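Side-chain contacts in probable fatty acyl-CoA transferase Rv3272 (Mycobacterium tuberculosis, PDB 5YX6), which probably takes part in fatty acid metabolism as a family III CoA transferase, binding fatty acyl-CoAs of varied chain length, palmitoyl-CoA most tightly: residues C275-R280 with N325-C330; I261-Y266 with L308-K313; P342-A345 with L349-E352; G154-M159 with P166-F171. One frame throughout, in Å; residues are numbered along the deposited sequence.

Contact 1 (C275-R280 with N325-C330); sequences CYLIGR and NGLMAC
Leu277 meets Asn325 and Leu327 in a small, partly buried apolar contact between two helix ends, each closed by a Schellman motif. Helix 268-277 stops where Gly279, with positive phi, lets Arg280 N reach back to Cys275 O and Gly279 N to Tyr276 O. Helix 315-324 ends in the same way at Gly326, and the chain then runs on into strand 328-331, an outer strand of the three-stranded antiparallel sheet. The contact therefore joins the last turn of one helix to the link between another helix and that sheet.

Leu277 carries it from its side with both methyls. Its CB bond already points at 325-330, and with CG anti to the carbonyl carbon, beside the backbone N (chi1 -74°), the branch is set so that both methyls reach Asn325. CD2 lies 4.0 Å from Asn325 CG, and the two side chains pass at a slant. No hydrogen bond spans the segments; the methyl simply lies against the amide group.

Around this point Leu322 of helix 315-324 touches both Leu277 and Leu327, bringing the helix that precedes Gly326 into the same apolar group. Lys273 NZ, one turn back in helix 268-277, adds a polar tie by hydrogen bonding to Asn325 O. The residue after Leu327, Met328, packs on Pro143 of the second subunit.

The CD1 methyl of Leu277 is shared: it sits 3.7 Å from Asn325 CB and meets Leu327 CD1 tip to tip at 3.8 Å.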
loop_
_atom_site.group_PDB
_atom_site.type_symbol
_atom_site.label_atom_id
_atom_site.label_comp_id
_atom_site.label_asym_id
_atom_site.label_seq_id
_atom_site.Cartn_x
_atom_site.Cartn_y
_atom_site.Cartn_z
ATOM N N CYS A 275 -21.164 -25.084 -7.944
ATOM C CA CYS A 275 -21.345 -26.461 -8.397
ATOM C C CYS A 275 -22.518 -26.631 -9.365
ATOM O O CYS A 275 -22.392 -27.317 -10.380
ATOM C CB CYS A 275 -21.545 -27.390 -7.207
ATOM S SG CYS A 275 -20.107 -27.515 -6.141
ATOM N N TYR A 276 -23.652 -26.001 -9.074
ATOM C CA TYR A 276 -24.793 -26.134 -9.972
ATOM C C TYR A 276 -24.513 -25.418 -11.290
ATOM O O TYR A 276 -24.899 -25.901 -12.353
ATOM C CB TYR A 276 -26.084 -25.595 -9.332
ATOM C CG TYR A 276 -26.552 -26.418 -8.147
ATOM C CD1 TYR A 276 -27.086 -27.697 -8.313
ATOM C CD2 TYR A 276 -26.461 -25.910 -6.859
ATOM C CE1 TYR A 276 -27.497 -28.454 -7.210
ATOM C CE2 TYR A 276 -26.869 -26.650 -5.758
ATOM C CZ TYR A 276 -27.387 -27.916 -5.935
ATOM O OH TYR A 276 -27.785 -28.625 -4.822
ATOM N N LEU A 277 -23.855 -24.261 -11.221
ATOM C CA LEU A 277 -23.626 -23.443 -12.418
ATOM C C LEU A 277 -22.666 -24.075 -13.426
ATOM O O LEU A 277 -22.803 -23.855 -14.624
ATOM C CB LEU A 277 -23.108 -22.046 -12.028
ATOM C CG LEU A 277 -24.146 -21.096 -11.416
ATOM C CD1 LEU A 277 -23.515 -19.790 -10.955
ATOM C CD2 LEU A 277 -25.286 -20.831 -12.397
ATOM N N ILE A 278 -21.695 -24.847 -12.943
ATOM C CA ILE A 278 -20.739 -25.520 -13.823
ATOM C C ILE A 278 -21.203 -26.918 -14.227
ATOM O O ILE A 278 -20.446 -27.682 -14.831
ATOM C CB ILE A 278 -19.355 -25.654 -13.164
ATOM C CG1 ILE A 278 -19.457 -26.554 -11.934
ATOM C CG2 ILE A 278 -18.804 -24.284 -12.802
ATOM C CD1 ILE A 278 -18.159 -26.791 -11.237
ATOM N N GLY A 279 -22.433 -27.263 -13.861
ATOM C CA GLY A 279 -23.010 -28.538 -14.243
ATOM C C GLY A 279 -22.487 -29.700 -13.424
ATOM O O GLY A 279 -22.320 -30.797 -13.942
ATOM N N ARG A 280 -22.193 -29.468 -12.152
ATOM C CA ARG A 280 -21.658 -30.538 -11.316
ATOM C C ARG A 280 -22.308 -30.622 -9.931
ATOM O O ARG A 280 -21.633 -30.433 -8.913
ATOM C CB ARG A 280 -20.139 -30.380 -11.173
ATOM C CG ARG A 280 -19.357 -30.527 -12.487
ATOM C CD ARG A 280 -19.354 -31.988 -12.992
ATOM N NE ARG A 280 -18.978 -32.902 -11.916
ATOM C CZ ARG A 280 -17.728 -33.279 -11.662
ATOM N NH1 ARG A 280 -16.723 -32.835 -12.423
ATOM N NH2 ARG A 280 -17.483 -34.100 -10.647
ATOM N N ASN A 325 -24.810 -14.326 -11.642
ATOM C CA ASN A 325 -25.380 -15.046 -10.516
ATOM C C ASN A 325 -24.720 -14.688 -9.197
ATOM O O ASN A 325 -24.827 -15.426 -8.221
ATOM C CB ASN A 325 -25.274 -16.552 -10.751
ATOM C CG ASN A 325 -26.293 -17.054 -11.756
ATOM O OD1 ASN A 325 -26.115 -16.937 -12.974
ATOM N ND2 ASN A 325 -27.377 -17.619 -11.244
ATOM N N GLY A 326 -24.030 -13.554 -9.171
ATOM C CA GLY A 326 -23.507 -13.024 -7.926
ATOM C C GLY A 326 -22.337 -13.784 -7.346
ATOM O O GLY A 326 -22.212 -13.895 -6.131
ATOM N N LEU A 327 -21.486 -14.331 -8.207
ATOM C CA LEU A 327 -20.268 -14.968 -7.728
ATOM C C LEU A 327 -19.054 -14.108 -8.071
ATOM O O LEU A 327 -19.049 -13.385 -9.064
ATOM C CB LEU A 327 -20.111 -16.368 -8.312
ATOM C CG LEU A 327 -21.190 -17.379 -7.928
ATOM C CD1 LEU A 327 -20.842 -18.737 -8.521
ATOM C CD2 LEU A 327 -21.350 -17.473 -6.418
ATOM N N MET A 328 -18.028 -14.181 -7.236
ATOM C CA MET A 328 -16.810 -13.422 -7.487
ATOM C C MET A 328 -15.909 -14.138 -8.500
ATOM O O MET A 328 -15.334 -15.193 -8.216
ATOM C CB MET A 328 -16.060 -13.162 -6.176
ATOM C CG MET A 328 -16.841 -12.289 -5.194
ATOM S SD MET A 328 -16.020 -11.995 -3.610
ATOM C CE MET A 328 -15.582 -13.655 -3.100
ATOM N N ALA A 329 -15.797 -13.550 -9.686
ATOM C CA ALA A 329 -14.998 -14.124 -10.753
ATOM C C ALA A 329 -14.562 -13.036 -11.721
ATOM O O ALA A 329 -15.294 -12.064 -11.933
ATOM C CB ALA A 329 -15.777 -15.214 -11.487
ATOM N N CYS A 330 -13.378 -13.200 -12.309
ATOM C CA CYS A 330 -12.879 -12.250 -13.302
ATOM C C CYS A 330 -11.793 -12.871 -14.163
ATOM O O CYS A 330 -11.263 -13.929 -13.829
ATOM C CB CYS A 330 -12.315 -11.006 -12.621
ATOM S SG CYS A 330 -10.826 -11.369 -11.652
#

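Contact 2 (I261-Y266 with L308-K313); sequences IVISAY and LALASK
Leu310 reaches Ile261 and Ile263 because its CG stands anti to the carbonyl carbon (chi1 -67°) and the chain then runs on extended, sending CD1 out from helix 299-310. Ile263 offers its CD1. Ile261 is set differently: its CG1 is anti to the backbone N (chi1 -173°), and the branch nearest Leu310 is the short CG2 methyl.

Both isoleucines lie on the same face of strand 260-264, and Leu310 CD1 makes the nearest approach to each. It lies 4.3 Å from Ile263 CD1 and 4.5 Å from Ile261 CG2, at the outer limit of methyl packing, with Leu310 CD2 close behind at Ile263. Between these two segments Leu310 alone makes the contact from the helix side, and a type I turn runs from Leu310 to Lys313. Phe254 of the neighbouring strand touches Leu310 and Ile263, while Trp318 and Leu322 of helix 315-324 pack on Ile261 and Ile263 respectively.

All three touching residues are buried and no hydrogen bond crosses between them, so the contact is purely dispersive and hydrophobic, imposing little directional constraint on the approach of helix and strand.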
loop_
_atom_site.group_PDB
_atom_site.type_symbol
_atom_site.label_atom_id
_atom_site.label_comp_id
_atom_site.label_asym_id
_atom_site.label_seq_id
_atom_site.Cartn_x
_atom_site.Cartn_y
_atom_site.Cartn_z
ATOM N N ILE A 261 -9.572 -18.353 -15.603
ATOM C CA ILE A 261 -10.557 -17.576 -14.864
ATOM C C ILE A 261 -10.208 -17.595 -13.379
ATOM O O ILE A 261 -9.833 -18.626 -12.827
ATOM C CB ILE A 261 -12.015 -18.100 -15.077
ATOM C CG1 ILE A 261 -13.027 -17.156 -14.411
ATOM C CG2 ILE A 261 -12.189 -19.519 -14.538
ATOM C CD1 ILE A 261 -14.466 -17.623 -14.522
ATOM N N VAL A 262 -10.328 -16.439 -12.745
ATOM C CA VAL A 262 -10.156 -16.324 -11.307
ATOM C C VAL A 262 -11.516 -16.401 -10.608
ATOM O O VAL A 262 -12.399 -15.613 -10.911
ATOM C CB VAL A 262 -9.459 -15.000 -10.948
ATOM C CG1 VAL A 262 -9.347 -14.846 -9.448
ATOM C CG2 VAL A 262 -8.087 -14.925 -11.623
ATOM N N ILE A 263 -11.674 -17.349 -9.687
ATOM C CA ILE A 263 -12.933 -17.556 -8.979
ATOM C C ILE A 263 -12.739 -17.605 -7.472
ATOM O O ILE A 263 -11.838 -18.274 -6.979
ATOM C CB ILE A 263 -13.628 -18.880 -9.403
ATOM C CG1 ILE A 263 -13.966 -18.887 -10.894
ATOM C CG2 ILE A 263 -14.880 -19.103 -8.592
ATOM C CD1 ILE A 263 -14.402 -20.262 -11.410
ATOM N N SER A 264 -13.594 -16.908 -6.735
ATOM C CA SER A 264 -13.637 -17.083 -5.289
ATOM C C SER A 264 -15.065 -17.389 -4.840
ATOM O O SER A 264 -15.936 -16.520 -4.857
ATOM C CB SER A 264 -13.106 -15.847 -4.564
ATOM O OG SER A 264 -12.956 -16.129 -3.183
ATOM N N ALA A 265 -15.294 -18.634 -4.446
ATOM C CA ALA A 265 -16.617 -19.093 -4.065
ATOM C C ALA A 265 -16.496 -20.178 -3.006
ATOM O O ALA A 265 -16.760 -21.349 -3.267
ATOM C CB ALA A 265 -17.378 -19.598 -5.277
ATOM N N TYR A 266 -16.067 -19.782 -1.816
ATOM C CA TYR A 266 -15.781 -20.724 -0.748
ATOM C C TYR A 266 -16.841 -20.683 0.357
ATOM O O TYR A 266 -16.957 -21.628 1.135
ATOM C CB TYR A 266 -14.391 -20.448 -0.171
ATOM C CG TYR A 266 -14.235 -19.054 0.384
ATOM C CD1 TYR A 266 -13.877 -17.999 -0.444
ATOM C CD2 TYR A 266 -14.453 -18.786 1.729
ATOM C CE1 TYR A 266 -13.739 -16.719 0.045
ATOM C CE2 TYR A 266 -14.311 -17.504 2.234
ATOM C CZ TYR A 266 -13.953 -16.473 1.385
ATOM O OH TYR A 266 -13.813 -15.189 1.868
ATOM N N LEU A 308 -11.999 -29.884 -15.065
ATOM C CA LEU A 308 -12.747 -30.795 -15.944
ATOM C C LEU A 308 -14.070 -30.161 -16.368
ATOM O O LEU A 308 -14.430 -30.179 -17.542
ATOM C CB LEU A 308 -13.000 -32.144 -15.264
ATOM C CG LEU A 308 -11.786 -33.084 -15.221
ATOM C CD1 LEU A 308 -12.085 -34.336 -14.410
ATOM C CD2 LEU A 308 -11.305 -33.450 -16.619
ATOM N N ALA A 309 -14.760 -29.542 -15.415
ATOM C CA ALA A 309 -16.050 -28.918 -15.700
ATOM C C ALA A 309 -15.917 -27.594 -16.446
ATOM O O ALA A 309 -16.719 -27.300 -17.336
ATOM C CB ALA A 309 -16.828 -28.710 -14.406
ATOM N N LEU A 310 -14.904 -26.800 -16.098
ATOM C CA LEU A 310 -14.725 -25.483 -16.713
ATOM C C LEU A 310 -14.275 -25.553 -18.168
ATOM O O LEU A 310 -14.304 -24.553 -18.888
ATOM C CB LEU A 310 -13.738 -24.647 -15.899
ATOM C CG LEU A 310 -14.264 -24.264 -14.518
ATOM C CD1 LEU A 310 -13.142 -23.780 -13.635
ATOM C CD2 LEU A 310 -15.353 -23.215 -14.657
ATOM N N ALA A 311 -13.870 -26.740 -18.602
ATOM C CA ALA A 311 -13.409 -26.946 -19.972
ATOM C C ALA A 311 -14.479 -26.681 -21.041
ATOM O O ALA A 311 -14.137 -26.497 -22.208
ATOM C CB ALA A 311 -12.863 -28.355 -20.122
ATOM N N SER A 312 -15.758 -26.635 -20.656
ATOM C CA SER A 312 -16.846 -26.514 -21.638
ATOM C C SER A 312 -17.092 -25.102 -22.177
ATOM O O SER A 312 -17.835 -24.927 -23.153
ATOM C CB SER A 312 -18.167 -27.011 -21.023
ATOM O OG SER A 312 -17.997 -28.219 -20.295
ATOM N N LYS A 313 -16.471 -24.101 -21.558
ATOM C CA LYS A 313 -16.642 -22.713 -21.982
ATOM C C LYS A 313 -15.336 -21.927 -21.889
ATOM O O LYS A 313 -14.426 -22.308 -21.150
ATOM C CB LYS A 313 -17.710 -22.021 -21.126
ATOM C CG LYS A 313 -19.135 -22.545 -21.273
ATOM C CD LYS A 313 -20.008 -22.028 -20.124
ATOM C CE LYS A 313 -21.488 -21.967 -20.483
ATOM N NZ LYS A 313 -22.027 -23.297 -20.871
#

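Contact 3 (P342-A345 with L349-E352); sequences PLFA and LTLE
Phe344 and Leu349 form a CH-pi contact that folds the start of a beta hairpin back against the short helix 342-346. The hairpin pairs strand 350-353 with strand 360-363 in an antiparallel arrangement, and Leu349 is the residue just before it.

The torsions of Phe344 decide the geometry. Its CG is anti to the backbone N (chi1 -173°), bringing the ring up to Leu349 and Thr350 although the CB bond is not aimed at them, and chi2 of -87° stands the ring across the CA-CB-CG plane. Leu349 comes over one face. Its CD1 lies 4.0 Å from the ring centroid, 28° off the normal, and makes its nearest approach at Phe344 CD2, 3.6 Å away. Leu349 CB sits above the same ring nearer the rim, 4.0 Å from Phe344 CZ, and the two side chains run at a slant to one another.

Thr350 approaches the edge instead. Its CG2 methyl lies near the ring plane, 3.8 Å from Phe344 CE1, so ring face and ring edge are taken by consecutive residues.

The second subunit packs close by, Asp208 of that chain on Leu349 and Leu222 of that chain on Thr350. A water on the Leu349 side of the ring bridges the two backbones, donating to Phe344 O at 2.6 Å and accepting from Leu349 N at 2.9 Å.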
loop_
_atom_site.group_PDB
_atom_site.type_symbol
_atom_site.label_atom_id
_atom_site.label_comp_id
_atom_site.label_asym_id
_atom_site.label_seq_id
_atom_site.Cartn_x
_atom_site.Cartn_y
_atom_site.Cartn_z
ATOM N N PRO A 342 -14.300 -1.431 -19.351
ATOM C CA PRO A 342 -15.372 -0.490 -19.020
ATOM C C PRO A 342 -15.313 -0.058 -17.564
ATOM O O PRO A 342 -15.682 1.068 -17.259
ATOM C CB PRO A 342 -16.653 -1.292 -19.297
ATOM C CG PRO A 342 -16.230 -2.409 -20.170
ATOM C CD PRO A 342 -14.835 -2.735 -19.773
ATOM N N LEU A 343 -14.876 -0.955 -16.685
ATOM C CA LEU A 343 -14.702 -0.629 -15.277
ATOM C C LEU A 343 -13.685 0.492 -15.094
ATOM O O LEU A 343 -13.915 1.444 -14.346
ATOM C CB LEU A 343 -14.255 -1.863 -14.489
ATOM C CG LEU A 343 -13.818 -1.592 -13.046
ATOM C CD1 LEU A 343 -14.968 -0.990 -12.261
ATOM C CD2 LEU A 343 -13.311 -2.866 -12.373
ATOM N N PHE A 344 -12.554 0.360 -15.777
ATOM C CA PHE A 344 -11.489 1.345 -15.694
ATOM C C PHE A 344 -11.980 2.701 -16.163
ATOM O O PHE A 344 -11.670 3.728 -15.554
ATOM C CB PHE A 344 -10.276 0.904 -16.515
ATOM C CG PHE A 344 -9.086 1.789 -16.349
ATOM C CD1 PHE A 344 -8.924 2.917 -17.142
ATOM C CD2 PHE A 344 -8.124 1.501 -15.399
ATOM C CE1 PHE A 344 -7.832 3.739 -16.985
ATOM C CE2 PHE A 344 -7.026 2.326 -15.240
ATOM C CZ PHE A 344 -6.883 3.443 -16.033
ATOM N N ALA A 345 -12.754 2.705 -17.244
ATOM C CA ALA A 345 -13.283 3.951 -17.780
ATOM C C ALA A 345 -14.281 4.570 -16.804
ATOM O O ALA A 345 -14.342 5.786 -16.620
ATOM C CB ALA A 345 -13.937 3.703 -19.127
ATOM N N LEU A 349 -10.138 7.315 -13.796
ATOM C CA LEU A 349 -8.867 7.115 -13.130
ATOM C C LEU A 349 -7.716 7.927 -13.729
ATOM O O LEU A 349 -6.614 7.915 -13.195
ATOM C CB LEU A 349 -8.524 5.633 -13.157
ATOM C CG LEU A 349 -9.199 4.794 -12.084
ATOM C CD1 LEU A 349 -9.241 3.326 -12.493
ATOM C CD2 LEU A 349 -8.431 4.967 -10.785
ATOM N N THR A 350 -7.968 8.625 -14.831
ATOM C CA THR A 350 -6.901 9.315 -15.549
ATOM C C THR A 350 -7.059 10.839 -15.563
ATOM O O THR A 350 -8.164 11.359 -15.419
ATOM C CB THR A 350 -6.789 8.811 -16.999
ATOM O OG1 THR A 350 -8.014 9.058 -17.697
ATOM C CG2 THR A 350 -6.486 7.316 -17.013
ATOM N N LEU A 351 -5.940 11.542 -15.723
ATOM C CA LEU A 351 -5.942 12.991 -15.952
ATOM C C LEU A 351 -5.006 13.379 -17.088
ATOM O O LEU A 351 -4.043 12.668 -17.385
ATOM C CB LEU A 351 -5.500 13.767 -14.703
ATOM C CG LEU A 351 -5.856 13.299 -13.301
ATOM C CD1 LEU A 351 -4.629 13.438 -12.406
ATOM C CD2 LEU A 351 -7.022 14.121 -12.761
ATOM N N GLU A 352 -5.297 14.516 -17.717
ATOM C CA GLU A 352 -4.457 15.033 -18.791
ATOM C C GLU A 352 -3.562 16.160 -18.282
ATOM O O GLU A 352 -4.036 17.114 -17.667
ATOM C CB GLU A 352 -5.311 15.538 -19.957
ATOM C CG GLU A 352 -6.174 14.466 -20.581
ATOM C CD GLU A 352 -5.367 13.264 -21.027
ATOM O OE1 GLU A 352 -4.263 13.460 -21.580
ATOM O OE2 GLU A 352 -5.831 12.119 -20.814
HETATM O O HOH W 1 -10.847 6.104 -16.385
#

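Contact 4 (G154-M159 with P166-F171); sequences GMTTGM and PQIIPF
Thr156 and Gln167 bring the two segments together, their CA atoms 5.2 Å apart, in a loop region between helices 146-152 and 173-196 with no regular strand on either side. The first segment is tightly coiled: Gly154, with positive phi, closes a Schellman motif at the end of the preceding helix, a type I turn follows from Gly154 to Thr157, and a type II turn from Thr156 to Met159 overlaps it. Gly154 O pins the first turn twice, accepting from Thr157 N and, at 2.7 Å, from Thr157 OG1. The second segment runs past in a more open course.

Thr156 CG2 lies beside its own backbone N and presses on the Gln167 carbonyl, 3.2 Å from Gln167 O, a close approach for a methyl. Thr156 runs alongside the Pro166 ring, Thr156 CB 4.1 Å from Pro166 CB. Met159 crosses Gln167 at about a right angle: CB meets Gln167 CB at 3.6 Å, SD lies 3.9 Å from Gln167 CG, and the bend at chi3 (-85°) brings CE equally near that atom. The same CE reaches Ile169 CG1 at 4.1 Å.

Met155 touches Ile169 only near its base; its sulfur end leads away, and the side chain packs on helices 173-196 and 206-213. It is about 10 Å from the side chain of Asp175, the inferred nucleophile. Gln167 also packs on Gln167 of the second subunit.

No hydrogen bond joins the segments, so the loop is closed by methyl, methylene and thioether packing, including methyl and methylene groups set against carbonyl oxygens, while the two bonds to Gly154 O hold the first turn.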
loop_
_atom_site.group_PDB
_atom_site.type_symbol
_atom_site.label_atom_id
_atom_site.label_comp_id
_atom_site.label_asym_id
_atom_site.label_seq_id
_atom_site.Cartn_x
_atom_site.Cartn_y
_atom_site.Cartn_z
ATOM N N GLY A 154 10.695 -10.200 2.609
ATOM C CA GLY A 154 10.046 -11.487 2.436
ATOM C C GLY A 154 9.046 -11.650 1.304
ATOM O O GLY A 154 8.399 -12.690 1.209
ATOM N N MET A 155 8.945 -10.660 0.423
ATOM C CA MET A 155 7.861 -10.641 -0.557
ATOM C C MET A 155 8.027 -11.598 -1.739
ATOM O O MET A 155 7.160 -11.647 -2.612
ATOM C CB MET A 155 7.667 -9.222 -1.087
ATOM C CG MET A 155 7.043 -8.302 -0.060
ATOM S SD MET A 155 6.756 -6.641 -0.680
ATOM C CE MET A 155 5.563 -6.059 0.533
ATOM N N THR A 156 9.103 -12.381 -1.750
ATOM C CA THR A 156 9.303 -13.375 -2.801
ATOM C C THR A 156 8.799 -14.743 -2.348
ATOM O O THR A 156 8.768 -15.687 -3.136
ATOM C CB THR A 156 10.814 -13.504 -3.241
ATOM O OG1 THR A 156 11.598 -14.098 -2.194
ATOM C CG2 THR A 156 11.416 -12.149 -3.620
ATOM N N THR A 157 8.409 -14.843 -1.078
ATOM C CA THR A 157 8.034 -16.124 -0.480
ATOM C C THR A 157 6.862 -16.815 -1.191
ATOM O O THR A 157 5.864 -16.177 -1.539
ATOM C CB THR A 157 7.659 -15.945 1.016
ATOM O OG1 THR A 157 8.738 -15.312 1.718
ATOM C CG2 THR A 157 7.358 -17.279 1.674
ATOM N N GLY A 158 7.004 -18.123 -1.409
ATOM C CA GLY A 158 5.925 -18.966 -1.902
ATOM C C GLY A 158 5.408 -18.719 -3.305
ATOM O O GLY A 158 4.239 -18.977 -3.592
ATOM N N MET A 159 6.260 -18.192 -4.174
ATOM C CA MET A 159 5.875 -17.973 -5.561
ATOM C C MET A 159 6.845 -18.683 -6.482
ATOM O O MET A 159 7.897 -18.141 -6.816
ATOM C CB MET A 159 5.833 -16.485 -5.882
ATOM C CG MET A 159 4.727 -15.743 -5.164
ATOM S SD MET A 159 4.487 -14.123 -5.875
ATOM C CE MET A 159 5.725 -13.178 -4.992
ATOM N N PRO A 166 13.903 -16.649 -7.375
ATOM C CA PRO A 166 12.904 -15.949 -6.559
ATOM C C PRO A 166 12.018 -15.048 -7.418
ATOM O O PRO A 166 12.496 -14.411 -8.362
ATOM C CB PRO A 166 13.750 -15.119 -5.588
ATOM C CG PRO A 166 15.082 -15.789 -5.561
ATOM C CD PRO A 166 15.277 -16.345 -6.941
ATOM N N GLN A 167 10.724 -15.037 -7.124
ATOM C CA GLN A 167 9.800 -14.210 -7.882
ATOM C C GLN A 167 9.902 -12.757 -7.447
ATOM O O GLN A 167 9.648 -12.435 -6.291
ATOM C CB GLN A 167 8.366 -14.707 -7.720
ATOM C CG GLN A 167 7.351 -13.880 -8.474
ATOM C CD GLN A 167 7.400 -14.108 -9.970
ATOM O OE1 GLN A 167 7.968 -13.297 -10.711
ATOM N NE2 GLN A 167 6.810 -15.212 -10.425
ATOM N N ILE A 168 10.274 -11.887 -8.379
ATOM C CA ILE A 168 10.382 -10.466 -8.102
ATOM C C ILE A 168 9.147 -9.764 -8.638
ATOM O O ILE A 168 8.921 -9.762 -9.845
ATOM C CB ILE A 168 11.625 -9.844 -8.767
ATOM C CG1 ILE A 168 12.915 -10.533 -8.306
ATOM C CG2 ILE A 168 11.641 -8.331 -8.539
ATOM C CD1 ILE A 168 13.323 -10.199 -6.879
ATOM N N ILE A 169 8.348 -9.169 -7.755
ATOM C CA ILE A 169 7.137 -8.485 -8.189
ATOM C C ILE A 169 7.514 -7.279 -9.048
ATOM O O ILE A 169 8.263 -6.416 -8.613
ATOM C CB ILE A 169 6.267 -8.055 -6.993
ATOM C CG1 ILE A 169 5.749 -9.290 -6.256
ATOM C CG2 ILE A 169 5.093 -7.215 -7.458
ATOM C CD1 ILE A 169 5.250 -9.019 -4.858
ATOM N N PRO A 170 7.009 -7.238 -10.287
ATOM C CA PRO A 170 7.407 -6.248 -11.292
ATOM C C PRO A 170 6.681 -4.909 -11.220
ATOM O O PRO A 170 6.641 -4.204 -12.225
ATOM C CB PRO A 170 7.082 -6.952 -12.610
ATOM C CG PRO A 170 5.910 -7.810 -12.283
ATOM C CD PRO A 170 6.043 -8.211 -10.833
ATOM N N PHE A 171 6.075 -4.571 -10.093
ATOM C CA PHE A 171 5.638 -3.185 -9.892
ATOM C C PHE A 171 6.079 -2.717 -8.508
ATOM O O PHE A 171 6.457 -3.532 -7.662
ATOM C CB PHE A 171 4.122 -3.013 -10.105
ATOM C CG PHE A 171 3.268 -3.944 -9.291
ATOM C CD1 PHE A 171 2.855 -3.595 -8.015
ATOM C CD2 PHE A 171 2.859 -5.161 -9.818
ATOM C CE1 PHE A 171 2.073 -4.450 -7.266
ATOM C CE2 PHE A 171 2.069 -6.019 -9.078
ATOM C CZ PHE A 171 1.670 -5.665 -7.800
#

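In the fold
From the N terminus, contact 4 comes first, closing a short loop between helices 146-152 and 173-196. Contacts 2 and 1 then open in turn, at 261-266 and 275-280, and close in the same order at 308-313 and 325-330, so they cross along the chain. Together they tie the three-stranded antiparallel sheet to the helices inserted between its strands 260-264 and 328-331; Met328 O to Ser264 N, a probable hydrogen bond, couples them directly. Contact 3 follows in series, spanning three residues, from a short helix to a hairpin, its centre about 28 Å from that of contact 4. All four reach the second subunit.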